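Local coordinates for protein broad specificity aminotransferase (Leishmania mexicana, PDB 4WB0) that probably transfers amino groups between amino acids and 2-oxo acids with pyridoxal 5'-phosphate as cofactor, accepting a broad range of substrates, at residues A8-T11 and T12-W15; A22-P25 and I26-L29; I331-M334 and R335-Y339; T403-D406 and A407-V411. One frame throughout, in Å; residues are numbered along the deposited sequence.

Interaction 1: A8-T11 and T12-W15; sequences AMTT and TERW
One carboxylate oxygen of E13, OE1, takes two bonds from the same residue, T10. The backbone supplies one: T10 N to E13 OE1 is 2.6 Å, nearly straight at 165° and close to the C-O axis of the carboxylate. The hydroxyl supplies the other, with T10 OG1 donating to E13 OE1 at 2.8 Å. It arrives on the anti side of the oxygen, 34° out of the carboxylate plane. The arrangement is a capping box at the start of helix 11-16. T10 is the N-cap, and its OG1 also accepts from E13 N at 3.2 Å. A chi1 of 70° sets OG1 between the backbone N and the carbonyl carbon of T10, facing the first turn. The two residues thus close on each other in both directions, and the box gives the N-H of E13 a partner. R14 N bonds T10 O and W15 N bonds T11 O. The negative carboxylate near the N-terminal end of the helix is probably favourable for the helix dipole.

Helix 11-16 sits near the N-terminus, far from the centre of its own chain, and lies against the other subunit of the homodimer. T11 OG1 and T12 OG1 each bond an acidic side chain of that subunit, and W15 NE1 bonds a polar one. R14 bends back over the A8-M9 peptide, one guanidinium face toward A8 C and M9 N. A water then joins the two segments: it accepts from R14 NE at 2.8 Å, in the guanidinium plane, and donates to M9 O at 2.7 Å.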
loop_
_atom_site.group_PDB
_atom_site.type_symbol
_atom_site.label_atom_id
_atom_site.label_comp_id
_atom_site.label_asym_id
_atom_site.label_seq_id
_atom_site.Cartn_x
_atom_site.Cartn_y
_atom_site.Cartn_z
ATOM N N ALA A 8 29.905 12.244 3.833
ATOM C CA ALA A 8 30.165 10.813 3.884
ATOM C C ALA A 8 31.107 10.424 5.031
ATOM O O ALA A 8 32.105 9.738 4.801
ATOM C CB ALA A 8 30.744 10.343 2.562
ATOM N N MET A 9 30.801 10.871 6.250
ATOM C CA MET A 9 31.474 10.381 7.472
ATOM C C MET A 9 30.451 10.433 8.619
ATOM O O MET A 9 30.046 9.379 9.126
ATOM C CB MET A 9 32.717 11.177 7.810
ATOM C CG MET A 9 33.514 10.563 8.930
ATOM S SD MET A 9 34.358 11.813 9.862
ATOM C CE MET A 9 35.879 11.975 8.895
ATOM N N THR A 10 29.999 11.634 8.991
ATOM C CA THR A 10 28.816 11.759 9.853
ATOM C C THR A 10 27.514 11.540 9.081
ATOM O O THR A 10 27.463 11.760 7.871
ATOM C CB THR A 10 28.704 13.127 10.487
ATOM O OG1 THR A 10 28.382 14.068 9.461
ATOM C CG2 THR A 10 30.015 13.516 11.228
ATOM N N THR A 11 26.443 11.142 9.767
ATOM C CA THR A 11 25.193 10.931 9.037
ATOM C C THR A 11 24.707 12.225 8.379
ATOM O O THR A 11 24.162 12.192 7.283
ATOM C CB THR A 11 24.058 10.333 9.925
ATOM O OG1 THR A 11 23.882 11.050 11.152
ATOM C CG2 THR A 11 24.353 8.884 10.241
ATOM N N THR A 12 24.933 13.370 9.014
ATOM C CA THR A 12 24.553 14.650 8.406
ATOM C C THR A 12 25.187 14.838 7.027
ATOM O O THR A 12 24.522 15.254 6.088
ATOM C CB THR A 12 24.960 15.828 9.301
ATOM O OG1 THR A 12 24.374 15.649 10.602
ATOM C CG2 THR A 12 24.516 17.163 8.690
ATOM N N GLU A 13 26.483 14.537 6.935
ATOM C CA GLU A 13 27.242 14.625 5.686
ATOM C C GLU A 13 26.689 13.658 4.612
ATOM O O GLU A 13 26.618 14.007 3.423
ATOM C CB GLU A 13 28.722 14.332 5.966
ATOM C CG GLU A 13 29.410 15.410 6.817
ATOM C CD GLU A 13 30.775 14.970 7.382
ATOM O OE1 GLU A 13 30.845 13.951 8.095
ATOM O OE2 GLU A 13 31.779 15.646 7.114
ATOM N N ARG A 14 26.294 12.455 5.049
ATOM C CA ARG A 14 25.716 11.431 4.169
ATOM C C ARG A 14 24.400 11.897 3.576
ATOM O O ARG A 14 24.155 11.728 2.375
ATOM C CB ARG A 14 25.452 10.122 4.922
ATOM C CG ARG A 14 26.633 9.533 5.651
ATOM C CD ARG A 14 27.243 8.382 4.897
ATOM N NE ARG A 14 28.128 7.593 5.754
ATOM C CZ ARG A 14 29.166 6.890 5.315
ATOM N NH1 ARG A 14 29.481 6.885 4.024
ATOM N NH2 ARG A 14 29.900 6.197 6.173
ATOM N N TRP A 15 23.528 12.440 4.426
ATOM C CA TRP A 15 22.231 12.919 3.949
ATOM C C TRP A 15 22.405 14.116 3.040
ATOM O O TRP A 15 21.691 14.252 2.046
ATOM C CB TRP A 15 21.306 13.270 5.107
ATOM C CG TRP A 15 20.721 12.049 5.744
ATOM C CD1 TRP A 15 21.151 11.451 6.883
ATOM C CD2 TRP A 15 19.617 11.250 5.256
ATOM N NE1 TRP A 15 20.380 10.338 7.163
ATOM C CE2 TRP A 15 19.436 10.195 6.177
ATOM C CE3 TRP A 15 18.762 11.333 4.141
ATOM C CZ2 TRP A 15 18.447 9.228 6.024
ATOM C CZ3 TRP A 15 17.764 10.358 3.986
ATOM C CH2 TRP A 15 17.616 9.322 4.926
HETATM O O HOH W 1 27.765 8.067 8.537
#

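Interaction 2: A22-P25 and I26-L29; sequences APDP and IFEL
I26 sits directly after P25 and lies beside the carboxylate of D24, with I26 CB 3.6 Å from D24 OD1. Its chain also runs along P25, and I26 CD1 is 4.5 Å from P25 CB. I26 also packs on V44 of the same chain.

F27 makes the capping contact. F27 N donates to D24 OD1 at 3.2 Å with an almost linear angle of 178°, and the oxygen accepts with its anti lone pair. This makes D24 the N-cap of helix 25-35. With its CG anti to the backbone N (chi1 -167°), the D24 carboxylate reaches forward to the N-H of F27. D24 OD2 forms a salt bridge with a basic side chain of the other subunit, so one carboxylate serves both the helix end and the dimer interface. The F27 ring packs on I45 and on a basic side chain of the other subunit.

E28 N donates to D24 O at 2.9 Å, the first backbone bond of the helix. In one of its two conformers the E28 side chain is extended and comes near P23.

L29 N closes on P25 O at 2.9 Å, while the L29 side chain packs on V44.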
loop_
_atom_site.group_PDB
_atom_site.type_symbol
_atom_site.label_atom_id
_atom_site.label_comp_id
_atom_site.label_asym_id
_atom_site.label_seq_id
_atom_site.Cartn_x
_atom_site.Cartn_y
_atom_site.Cartn_z
ATOM N N ALA A 22 12.809 14.945 -9.612
ATOM C CA ALA A 22 11.808 15.850 -10.173
ATOM C C ALA A 22 10.431 15.465 -9.707
ATOM O O ALA A 22 10.171 14.294 -9.465
ATOM C CB ALA A 22 11.852 15.831 -11.675
ATOM N N PRO A 23 9.524 16.445 -9.603
ATOM C CA PRO A 23 8.170 16.135 -9.118
ATOM C C PRO A 23 7.239 15.651 -10.238
ATOM O O PRO A 23 7.498 15.909 -11.406
ATOM C CB PRO A 23 7.701 17.474 -8.538
ATOM C CG PRO A 23 8.744 18.523 -9.020
ATOM C CD PRO A 23 9.640 17.857 -9.993
ATOM N N ASP A 24 6.173 14.939 -9.867
ATOM C CA ASP A 24 5.237 14.368 -10.830
ATOM C C ASP A 24 4.508 15.496 -11.564
ATOM O O ASP A 24 3.798 16.281 -10.921
ATOM C CB ASP A 24 4.242 13.440 -10.109
ATOM C CG ASP A 24 3.457 12.579 -11.066
ATOM O OD1 ASP A 24 2.450 13.090 -11.603
ATOM O OD2 ASP A 24 3.846 11.403 -11.289
ATOM N N PRO A 25 4.698 15.610 -12.898
ATOM C CA PRO A 25 4.137 16.756 -13.638
ATOM C C PRO A 25 2.625 16.850 -13.533
ATOM O O PRO A 25 2.088 17.923 -13.287
ATOM C CB PRO A 25 4.574 16.486 -15.083
ATOM C CG PRO A 25 5.823 15.698 -14.946
ATOM C CD PRO A 25 5.568 14.795 -13.761
ATOM N N ILE A 26 1.940 15.729 -13.684
ATOM C CA ILE A 26 0.495 15.735 -13.594
ATOM C C ILE A 26 0.076 16.263 -12.210
ATOM O O ILE A 26 -0.567 17.314 -12.117
ATOM C CB ILE A 26 -0.094 14.322 -13.856
ATOM C CG1 ILE A 26 0.485 13.740 -15.156
ATOM C CG2 ILE A 26 -1.619 14.365 -13.903
ATOM C CD1 ILE A 26 0.646 14.753 -16.344
ATOM N N PHE A 27 0.477 15.568 -11.146
ATOM C CA PHE A 27 0.054 15.935 -9.795
ATOM C C PHE A 27 0.462 17.364 -9.434
ATOM O O PHE A 27 -0.190 18.021 -8.607
ATOM C CB PHE A 27 0.626 14.951 -8.764
ATOM C CG PHE A 27 -0.242 13.751 -8.514
ATOM C CD1 PHE A 27 -1.630 13.843 -8.555
ATOM C CD2 PHE A 27 0.335 12.531 -8.240
ATOM C CE1 PHE A 27 -2.426 12.730 -8.327
ATOM C CE2 PHE A 27 -0.451 11.413 -8.008
ATOM C CZ PHE A 27 -1.840 11.515 -8.050
ATOM N N GLU A 28 1.523 17.854 -10.058
ATOM C CA GLU A 28 1.937 19.238 -9.856
ATOM C C GLU A 28 0.978 20.201 -10.528
ATOM O O GLU A 28 0.495 21.147 -9.902
ATOM C CB GLU A 28 3.332 19.476 -10.409
ATOM C CG GLU A 28 3.863 20.856 -10.072
ATOM C CD GLU A 28 5.175 21.125 -10.731
ATOM O OE1 GLU A 28 5.237 20.974 -11.967
ATOM O OE2 GLU A 28 6.137 21.474 -10.012
ATOM N N LEU A 29 0.729 19.962 -11.823
ATOM C CA LEU A 29 -0.146 20.802 -12.648
ATOM C C LEU A 29 -1.508 20.912 -11.988
ATOM O O LEU A 29 -2.043 22.015 -11.902
ATOM C CB LEU A 29 -0.246 20.257 -14.090
ATOM C CG LEU A 29 -0.955 21.169 -15.100
ATOM C CD1 LEU A 29 -0.197 22.460 -15.313
ATOM C CD2 LEU A 29 -1.159 20.489 -16.434
#

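Interaction 3: I331-M334 and R335-Y339; sequences IRTM and RRTVY
Residues 331-334 and 335-339 are consecutive turns of one alpha helix, joined by the regular i to i+4 backbone ladder. R335 N donates to I331 O at 2.9 Å, and R336 N does the same to R332 O. T337 N bonds T333 O, and V338 N bonds M334 O at 3.0 Å.

T333 O is gripped twice. T337 OG1 also donates to it, at 2.9 Å, from the face of the carbonyl opposite to T337 N and 37° out of its plane. The hydroxyl can fold back because OG1 stands beside its own backbone N (chi1 -59°), which turns it toward the preceding turn. A polar group on a partly exposed face is thus satisfied within the helix.

The turns belong to the long helix 314-344 of this aminotransferase. One flank packs on helix 394-410, with M334, T337 and V338 all touching A397. M334 and T337 lie side by side, M334 CE 4.1 Å from T337 OG1. On another flank I331 and R335 run alongside each other, and I331 CG2 approaches R335 NE at 4.0 Å. The R335 chain is extended from CG to NE and carries its buried guanidinium to backbone oxygens: NH2 to F361 O and G359 O, NH1 to V354 O. I355 of helix 352-356 packs on R335.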
loop_
_atom_site.group_PDB
_atom_site.type_symbol
_atom_site.label_atom_id
_atom_site.label_comp_id
_atom_site.label_asym_id
_atom_site.label_seq_id
_atom_site.Cartn_x
_atom_site.Cartn_y
_atom_site.Cartn_z
ATOM N N ILE A 331 -20.598 12.939 -19.306
ATOM C CA ILE A 331 -19.374 13.126 -20.067
ATOM C C ILE A 331 -19.665 13.296 -21.541
ATOM O O ILE A 331 -19.140 14.216 -22.149
ATOM C CB ILE A 331 -18.410 11.970 -19.794
ATOM C CG1 ILE A 331 -17.976 12.055 -18.321
ATOM C CG2 ILE A 331 -17.181 11.979 -20.733
ATOM C CD1 ILE A 331 -17.346 10.784 -17.792
ATOM N N ARG A 332 -20.520 12.467 -22.118
ATOM C CA ARG A 332 -20.882 12.662 -23.523
ATOM C C ARG A 332 -21.541 14.007 -23.768
ATOM O O ARG A 332 -21.254 14.681 -24.755
ATOM C CB ARG A 332 -21.797 11.525 -24.007
ATOM C CG ARG A 332 -21.043 10.151 -23.952
ATOM C CD ARG A 332 -21.823 8.977 -24.612
ATOM N NE ARG A 332 -23.157 8.778 -24.063
ATOM C CZ ARG A 332 -23.462 7.903 -23.090
ATOM N NH1 ARG A 332 -22.535 7.135 -22.523
ATOM N NH2 ARG A 332 -24.711 7.807 -22.662
ATOM N N THR A 333 -22.398 14.426 -22.852
ATOM C CA THR A 333 -23.003 15.762 -22.980
ATOM C C THR A 333 -21.917 16.844 -23.000
ATOM O O THR A 333 -21.997 17.778 -23.768
ATOM C CB THR A 333 -23.988 16.058 -21.845
ATOM O OG1 THR A 333 -24.975 15.037 -21.799
ATOM C CG2 THR A 333 -24.708 17.338 -22.093
ATOM N N MET A 334 -20.897 16.706 -22.159
ATOM C CA MET A 334 -19.818 17.683 -22.139
ATOM C C MET A 334 -19.056 17.634 -23.466
ATOM O O MET A 334 -18.749 18.671 -24.021
ATOM C CB MET A 334 -18.882 17.425 -20.959
ATOM C CG MET A 334 -19.526 17.812 -19.595
ATOM S SD MET A 334 -19.947 19.578 -19.428
ATOM C CE MET A 334 -21.726 19.535 -19.823
ATOM N N ARG A 335 -18.746 16.444 -23.964
ATOM C CA ARG A 335 -18.110 16.325 -25.284
ATOM C C ARG A 335 -18.918 17.040 -26.352
ATOM O O ARG A 335 -18.361 17.719 -27.189
ATOM C CB ARG A 335 -17.946 14.871 -25.711
ATOM C CG ARG A 335 -17.012 14.073 -24.867
ATOM C CD ARG A 335 -16.890 12.674 -25.437
ATOM N NE ARG A 335 -16.073 11.852 -24.579
ATOM C CZ ARG A 335 -14.746 11.883 -24.537
ATOM N NH1 ARG A 335 -14.058 12.697 -25.303
ATOM N NH2 ARG A 335 -14.109 11.080 -23.710
ATOM N N ARG A 336 -20.224 16.841 -26.328
ATOM C CA ARG A 336 -21.077 17.416 -27.362
ATOM C C ARG A 336 -21.106 18.936 -27.213
ATOM O O ARG A 336 -21.133 19.663 -28.205
ATOM C CB ARG A 336 -22.487 16.821 -27.279
ATOM C CG ARG A 336 -23.549 17.498 -28.146
ATOM C CD ARG A 336 -23.155 17.562 -29.598
ATOM N NE ARG A 336 -22.938 16.257 -30.199
ATOM C CZ ARG A 336 -22.830 16.073 -31.514
ATOM N NH1 ARG A 336 -22.934 17.104 -32.345
ATOM N NH2 ARG A 336 -22.624 14.862 -31.995
ATOM N N THR A 337 -21.108 19.421 -25.966
ATOM C CA THR A 337 -21.092 20.863 -25.748
ATOM C C THR A 337 -19.805 21.515 -26.314
ATOM O O THR A 337 -19.864 22.566 -26.958
ATOM C CB THR A 337 -21.196 21.176 -24.262
ATOM O OG1 THR A 337 -22.415 20.611 -23.737
ATOM C CG2 THR A 337 -21.169 22.685 -24.045
ATOM N N VAL A 338 -18.640 20.913 -26.023
ATOM C CA VAL A 338 -17.353 21.445 -26.519
ATOM C C VAL A 338 -17.322 21.398 -28.055
ATOM O O VAL A 338 -16.969 22.382 -28.703
ATOM C CB VAL A 338 -16.148 20.641 -25.947
ATOM C CG1 VAL A 338 -14.860 21.107 -26.562
ATOM C CG2 VAL A 338 -16.073 20.789 -24.433
ATOM N N TYR A 339 -17.695 20.253 -28.621
ATOM C CA TYR A 339 -17.655 20.043 -30.080
ATOM C C TYR A 339 -18.536 21.074 -30.794
ATOM O O TYR A 339 -18.105 21.759 -31.737
ATOM C CB TYR A 339 -18.103 18.605 -30.398
ATOM C CG TYR A 339 -18.286 18.322 -31.869
ATOM C CD1 TYR A 339 -17.181 18.140 -32.704
ATOM C CD2 TYR A 339 -19.554 18.214 -32.418
ATOM C CE1 TYR A 339 -17.339 17.851 -34.063
ATOM C CE2 TYR A 339 -19.726 17.950 -33.760
ATOM C CZ TYR A 339 -18.617 17.764 -34.582
ATOM O OH TYR A 339 -18.797 17.512 -35.920
#

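Interaction 4: T403-D406 and A407-V411; sequences TIND and AVRNV
N405 and R409 join side chains one turn apart near the C-terminal end of helix 394-410, the last helix of the aminotransferase chain. Here an i to i+4 side-chain bond adds to the backbone ladder.

The backbone bonds come first. A407 N donates to T403 O at 2.7 Å, V408 N to I404 O at 2.9 Å, and R409 N to N405 O at 3.0 Å.

Apolar contact follows on one flank. I404 CG2 meets V408 CG2 at 4.2 Å, the two chains meeting at a slant. This flank packs on loop residues, I404 on W351 and V408 on L366. A407 touches Y373 of helix 368-376.

The polar side-chain bond joins N405 and R409. The CG of N405 stands anti to its own backbone N (chi1 -179°), which carries the buried amide toward R409. The R409 chain is extended from CG to NE, and its CD passes N405 OD1 at 3.6 Å. T347 OG1 also bonds N405 OD1, so this oxygen has partners both within the helix and in the loop after helix 314-344. R409 NH2 donates to L345 O. NE thus holds N405 within the helix, while NH2 reaches that loop. The amide and guanidinium planes are turned 69° apart. R409 NE donates a hydrogen bond to N405 OD1, which lies near the guanidinium plane at its edge, 2.8 Å away and with an N-H angle of 163°.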
loop_
_atom_site.group_PDB
_atom_site.type_symbol
_atom_site.label_atom_id
_atom_site.label_comp_id
_atom_site.label_asym_id
_atom_site.label_seq_id
_atom_site.Cartn_x
_atom_site.Cartn_y
_atom_site.Cartn_z
ATOM N N THR A 403 -11.129 28.816 -25.738
ATOM C CA THR A 403 -9.697 28.888 -25.564
ATOM C C THR A 403 -8.977 28.040 -26.614
ATOM O O THR A 403 -7.946 28.456 -27.124
ATOM C CB THR A 403 -9.313 28.459 -24.154
ATOM O OG1 THR A 403 -9.947 29.354 -23.216
ATOM C CG2 THR A 403 -7.800 28.541 -23.986
ATOM N N ILE A 404 -9.509 26.861 -26.947
ATOM C CA ILE A 404 -8.966 26.075 -28.070
ATOM C C ILE A 404 -8.988 26.907 -29.334
ATOM O O ILE A 404 -7.975 27.028 -30.046
ATOM C CB ILE A 404 -9.768 24.772 -28.297
ATOM C CG1 ILE A 404 -9.503 23.818 -27.148
ATOM C CG2 ILE A 404 -9.353 24.084 -29.586
ATOM C CD1 ILE A 404 -10.474 22.625 -27.047
ATOM N N ASN A 405 -10.139 27.492 -29.628
ATOM C CA ASN A 405 -10.269 28.364 -30.787
ATOM C C ASN A 405 -9.206 29.468 -30.809
ATOM O O ASN A 405 -8.557 29.704 -31.832
ATOM C CB ASN A 405 -11.663 29.003 -30.823
ATOM C CG ASN A 405 -11.859 29.895 -32.018
ATOM O OD1 ASN A 405 -11.816 29.435 -33.158
ATOM N ND2 ASN A 405 -12.105 31.178 -31.767
ATOM N N ASP A 406 -9.028 30.140 -29.676
ATOM C CA ASP A 406 -8.004 31.176 -29.570
ATOM C C ASP A 406 -6.609 30.589 -29.759
ATOM O O ASP A 406 -5.792 31.159 -30.484
ATOM C CB ASP A 406 -8.062 31.890 -28.216
ATOM C CG ASP A 406 -9.260 32.795 -28.079
ATOM O OD1 ASP A 406 -9.891 33.115 -29.115
ATOM O OD2 ASP A 406 -9.550 33.194 -26.918
ATOM N N ALA A 407 -6.326 29.464 -29.100
ATOM C CA ALA A 407 -4.990 28.923 -29.161
ATOM C C ALA A 407 -4.632 28.575 -30.608
ATOM O O ALA A 407 -3.536 28.911 -31.098
ATOM C CB ALA A 407 -4.861 27.727 -28.286
ATOM N N VAL A 408 -5.580 27.958 -31.302
ATOM C CA VAL A 408 -5.360 27.477 -32.651
ATOM C C VAL A 408 -5.164 28.650 -33.604
ATOM O O VAL A 408 -4.253 28.649 -34.442
ATOM C CB VAL A 408 -6.538 26.594 -33.116
ATOM C CG1 VAL A 408 -6.437 26.315 -34.610
ATOM C CG2 VAL A 408 -6.525 25.308 -32.372
ATOM N N ARG A 409 -6.008 29.661 -33.471
ATOM C CA ARG A 409 -5.949 30.794 -34.384
ATOM C C ARG A 409 -4.724 31.683 -34.175
ATOM O O ARG A 409 -4.379 32.481 -35.069
ATOM C CB ARG A 409 -7.220 31.639 -34.274
ATOM C CG ARG A 409 -8.441 30.942 -34.833
ATOM C CD ARG A 409 -9.671 31.803 -34.706
ATOM N NE ARG A 409 -10.891 31.111 -35.137
ATOM C CZ ARG A 409 -11.368 31.142 -36.379
ATOM N NH1 ARG A 409 -10.714 31.802 -37.335
ATOM N NH2 ARG A 409 -12.489 30.503 -36.676
ATOM N N ASN A 410 -4.049 31.543 -33.034
ATOM C CA ASN A 410 -3.025 32.526 -32.646
ATOM C C ASN A 410 -1.617 31.977 -32.442
ATOM O O ASN A 410 -0.653 32.745 -32.434
ATOM C CB ASN A 410 -3.475 33.253 -31.375
ATOM C CG ASN A 410 -4.653 34.189 -31.634
ATOM O OD1 ASN A 410 -5.687 34.116 -30.970
ATOM N ND2 ASN A 410 -4.503 35.057 -32.621
ATOM N N VAL A 411 -1.490 30.660 -32.311
ATOM C CA VAL A 411 -0.179 30.033 -32.162
ATOM C C VAL A 411 0.212 29.221 -33.404
ATOM O O VAL A 411 1.283 29.432 -33.981
ATOM C CB VAL A 411 -0.143 29.123 -30.934
ATOM C CG1 VAL A 411 1.232 28.532 -30.756
ATOM C CG2 VAL A 411 -0.580 29.902 -29.666
#

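All four contacts are local to single helices. Interactions 1 and 2 are surface contacts at N-terminal helix ends, on helices 11-16 and 25-35, which follow each other in the chain. Both use a polar N-cap side chain and both touch the other subunit. Interactions 3 and 4 lie further along helices, are partly buried and touch no other chain. Their helices, 314-344 and 394-410, pack on each other, yet the nearest atoms of the two contacts are about 5 Å apart. Interaction 3 adds a hydroxyl to a backbone carbonyl, whereas interaction 4 pairs an amide with a guanidinium. Interaction 1 lies farthest out, its centre about 41 Å from the centre of the chain.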